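Local coordinates for protein 15-O-acetyltransferase (Fusarium sporotrichioides, PDB 3FOT) that transfers an acetyl group to the 15-hydroxyl of trichothecene intermediates on the biosynthetic route to T-2 toxin, at residues L276-I281 with I491-A496. Numbering follows the deposited sequence.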
ATOM      1  N   LEU A 276       2.765  11.762 -15.410  1.00 17.45           N
ATOM      2  CA  LEU A 276       2.763  10.333 -15.096  1.00 18.04           C
ATOM      3  C   LEU A 276       3.381  10.016 -13.737  1.00 17.12           C
ATOM      4  O   LEU A 276       4.347  10.671 -13.350  1.00 16.25           O
ATOM      5  CB  LEU A 276       3.525   9.577 -16.186  1.00 18.51           C
ATOM      6  CG  LEU A 276       2.852   9.619 -17.568  1.00 20.08           C
ATOM      7  CD1 LEU A 276       3.743   9.097 -18.684  1.00 22.12           C
ATOM      8  CD2 LEU A 276       1.582   8.824 -17.520  1.00 21.53           C
ATOM      9  N   PRO A 277       2.839   8.987 -13.025  1.00 17.24           N
ATOM     10  CA  PRO A 277       3.504   8.561 -11.788  1.00 17.32           C
ATOM     11  C   PRO A 277       4.829   7.905 -12.098  1.00 17.37           C
ATOM     12  O   PRO A 277       4.942   7.152 -13.088  1.00 17.15           O
ATOM     13  CB  PRO A 277       2.521   7.542 -11.178  1.00 17.39           C
ATOM     14  CG  PRO A 277       1.744   7.033 -12.328  1.00 18.25           C
ATOM     15  CD  PRO A 277       1.629   8.187 -13.303  1.00 17.51           C
ATOM     16  N   ARG A 278       5.837   8.190 -11.278  1.00 16.99           N
ATOM     17  CA  ARG A 278       7.134   7.585 -11.460  1.00 17.30           C
ATOM     18  C   ARG A 278       7.672   7.167 -10.117  1.00 16.80           C
ATOM     19  O   ARG A 278       7.150   7.570  -9.082  1.00 17.51           O
ATOM     20  CB  ARG A 278       8.122   8.541 -12.122  1.00 17.46           C
ATOM     21  CG  ARG A 278       7.729   9.034 -13.504  1.00 18.96           C
ATOM     22  CD  ARG A 278       7.607   7.909 -14.519  1.00 21.60           C
ATOM     23  NE  ARG A 278       7.431   8.428 -15.872  1.00 23.96           N
ATOM     24  CZ  ARG A 278       7.332   7.673 -16.967  1.00 25.68           C
ATOM     25  NH1 ARG A 278       7.378   6.352 -16.885  1.00 25.02           N
ATOM     26  NH2 ARG A 278       7.189   8.244 -18.157  1.00 26.35           N
ATOM     27  N   CYS A 279       8.710   6.351 -10.126  1.00 17.44           N
ATOM     28  CA  CYS A 279       9.271   5.794  -8.900  0.50 17.41           C
ATOM     29  C   CYS A 279      10.806   5.827  -8.915  1.00 17.55           C
ATOM     30  O   CYS A 279      11.389   5.559  -9.944  1.00 17.53           O
ATOM     31  CB  CYS A 279       8.769   4.353  -8.757  0.50 18.24           C
ATOM     32  SG  CYS A 279       9.070   3.593  -7.169  0.50 18.87           S
ATOM     33  N   VAL A 280      11.439   6.113  -7.776  1.00 16.36           N
ATOM     34  CA  VAL A 280      12.882   5.962  -7.625  1.00 15.87           C
ATOM     35  C   VAL A 280      13.070   5.059  -6.422  1.00 15.31           C
ATOM     36  O   VAL A 280      12.484   5.305  -5.372  1.00 15.47           O
ATOM     37  CB  VAL A 280      13.608   7.310  -7.411  1.00 15.64           C
ATOM     38  CG1 VAL A 280      15.103   7.060  -7.203  1.00 18.07           C
ATOM     39  CG2 VAL A 280      13.407   8.213  -8.609  1.00 15.86           C
ATOM     40  N   ILE A 281      13.869   4.001  -6.580  1.00 15.32           N
ATOM     41  CA  ILE A 281      14.026   2.983  -5.533  1.00 14.90           C
ATOM     42  C   ILE A 281      15.484   2.893  -5.072  1.00 14.94           C
ATOM     43  O   ILE A 281      16.405   2.912  -5.888  1.00 16.46           O
ATOM     44  CB  ILE A 281      13.598   1.584  -6.069  1.00 15.01           C
ATOM     45  CG1 ILE A 281      12.095   1.544  -6.374  1.00 13.82           C
ATOM     46  CG2 ILE A 281      13.987   0.503  -5.084  1.00 15.94           C
ATOM     47  CD1 ILE A 281      11.625   0.306  -7.109  1.00 15.83           C
ATOM     48  N   ILE A 491      10.577   6.291  -3.534  1.00 12.36           N
ATOM     49  CA  ILE A 491       9.883   7.560  -3.593  1.00 12.25           C
ATOM     50  C   ILE A 491       9.047   7.556  -4.855  1.00 12.03           C
ATOM     51  O   ILE A 491       9.559   7.383  -5.970  1.00 12.49           O
ATOM     52  CB  ILE A 491      10.812   8.780  -3.604  1.00 12.59           C
ATOM     53  CG1 ILE A 491      11.753   8.771  -2.396  1.00 10.93           C
ATOM     54  CG2 ILE A 491       9.958  10.077  -3.618  1.00 11.76           C
ATOM     55  CD1 ILE A 491      12.632  10.055  -2.269  1.00 12.37           C
ATOM     56  N   ILE A 492       7.743   7.722  -4.671  1.00 12.22           N
ATOM     57  CA  ILE A 492       6.857   7.844  -5.812  1.00 12.88           C
ATOM     58  C   ILE A 492       6.511   9.318  -5.956  1.00 12.53           C
ATOM     59  O   ILE A 492       6.321  10.027  -4.957  1.00 12.88           O
ATOM     60  CB  ILE A 492       5.585   6.998  -5.664  1.00 13.35           C
ATOM     61  CG1 ILE A 492       5.930   5.543  -5.357  1.00 16.90           C
ATOM     62  CG2 ILE A 492       4.770   7.018  -6.931  1.00 14.96           C
ATOM     63  CD1 ILE A 492       5.671   5.186  -3.955  1.00 22.95           C
ATOM     64  N   TYR A 493       6.494   9.767  -7.197  1.00 12.34           N
ATOM     65  CA  TYR A 493       6.275  11.169  -7.477  1.00 12.94           C
ATOM     66  C   TYR A 493       5.583  11.256  -8.803  1.00 13.14           C
ATOM     67  O   TYR A 493       5.495  10.258  -9.532  1.00 13.85           O
ATOM     68  CB  TYR A 493       7.595  11.924  -7.478  1.00 13.13           C
ATOM     69  CG  TYR A 493       8.545  11.597  -8.596  1.00 11.93           C
ATOM     70  CD1 TYR A 493       8.709  12.475  -9.663  1.00 14.58           C
ATOM     71  CD2 TYR A 493       9.310  10.420  -8.583  1.00 14.22           C
ATOM     72  CE1 TYR A 493       9.583  12.195 -10.681  1.00 14.48           C
ATOM     73  CE2 TYR A 493      10.196  10.143  -9.595  1.00 13.71           C
ATOM     74  CZ  TYR A 493      10.330  11.039 -10.640  1.00 15.33           C
ATOM     75  OH  TYR A 493      11.204  10.769 -11.672  1.00 17.12           O
ATOM     76  N   ASN A 494       5.050  12.430  -9.101  1.00 13.51           N
ATOM     77  CA  ASN A 494       4.495  12.658 -10.413  1.00 14.09           C
ATOM     78  C   ASN A 494       5.506  13.442 -11.229  1.00 14.71           C
ATOM     79  O   ASN A 494       6.014  14.458 -10.757  1.00 13.87           O
ATOM     80  CB  ASN A 494       3.181  13.404 -10.297  1.00 14.58           C
ATOM     81  CG  ASN A 494       2.411  13.358 -11.575  1.00 15.20           C
ATOM     82  OD1 ASN A 494       2.648  14.168 -12.469  1.00 18.08           O
ATOM     83  ND2 ASN A 494       1.542  12.355 -11.708  1.00 15.02           N
ATOM     84  N   ASP A 495       5.794  12.984 -12.453  1.00 15.12           N
ATOM     85  CA  ASP A 495       6.887  13.585 -13.227  1.00 16.31           C
ATOM     86  C   ASP A 495       6.605  14.945 -13.858  1.00 16.50           C
ATOM     87  O   ASP A 495       7.498  15.520 -14.492  1.00 15.99           O
ATOM     88  CB  ASP A 495       7.527  12.611 -14.226  1.00 17.64           C
ATOM     89  CG  ASP A 495       6.650  12.313 -15.431  1.00 20.80           C
ATOM     90  OD1 ASP A 495       5.574  12.913 -15.594  1.00 23.72           O
ATOM     91  OD2 ASP A 495       7.059  11.458 -16.253  1.00 25.67           O
ATOM     92  N   ALA A 496       5.389  15.455 -13.669  1.00 15.09           N
ATOM     93  CA  ALA A 496       5.102  16.855 -13.962  1.00 16.34           C
ATOM     94  C   ALA A 496       5.733  17.769 -12.909  1.00 16.11           C
ATOM     95  O   ALA A 496       6.055  18.931 -13.197  1.00 16.54           O
ATOM     96  CB  ALA A 496       3.621  17.083 -13.999  1.00 15.69           C
TER
HETATM   97  O   HOH W   1       6.498  11.187 -18.767  1.00 39.70           O
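Arg-278 and Tyr-493 face each other as a hydrogen-bonded pair where the outermost strand 277-283 of a mixed four-stranded sheet joins its antiparallel neighbour 486-494, and they illustrate how, in this BAHD-superfamily acyltransferase, an edge strand away from the substrate-binding histidine is fixed by backbone and side chains together. Their main chains exchange two bonds, Arg-278 N reaching Tyr-493 O at 2.7 Å; Val-280 and Ile-491 repeat the exchange two residues on. Between these pairs Cys-279 stands opposite Ile-492 without such bonds, on the face touched by helix 134-147.

The close packing lies on the face of Arg-278, Val-280, Ile-491 and Tyr-493. With CG between its backbone N and carbonyl carbon (chi1 68°), the tyrosine lays its ring across the neighbouring strand, and Arg-278 CB rides over one ring face, 4.0 Å from the Tyr-493 centroid, in a CH-pi contact displaced toward the rim. Val-280 CG2 meets Tyr-493 CE2 obliquely at 3.9 Å, and helix 500-516 packs against this face through Val-503 and Leu-507.

Past the end of strand 486-494, beside the start of 277-283, the contact turns polar. Arg-278 bends at chi2 (-62°), which turns NE onto Asp-495 OD2 in a nearly straight salt bridge of 3.1 Å; the carboxylate oxygen lies in the guanidinium plane, whereas NE approaches from above the carboxylate plane. A water bridges Arg-278 NH2 and the same oxygen, while NH1 forms a salt bridge to Glu-143 of helix 134-147. Asp-495 OD1 accepts from Leu-276 N at 3.0 Å, and Asp-495 N returns a bond to Leu-276 O.

Asp-495 thus uses one carboxylate oxygen on the residue leading into the edge strand and the other on Arg-278 within it; the arginine would be expected to favour the ionised form of both carboxylates, and they to restrain its guanidinium.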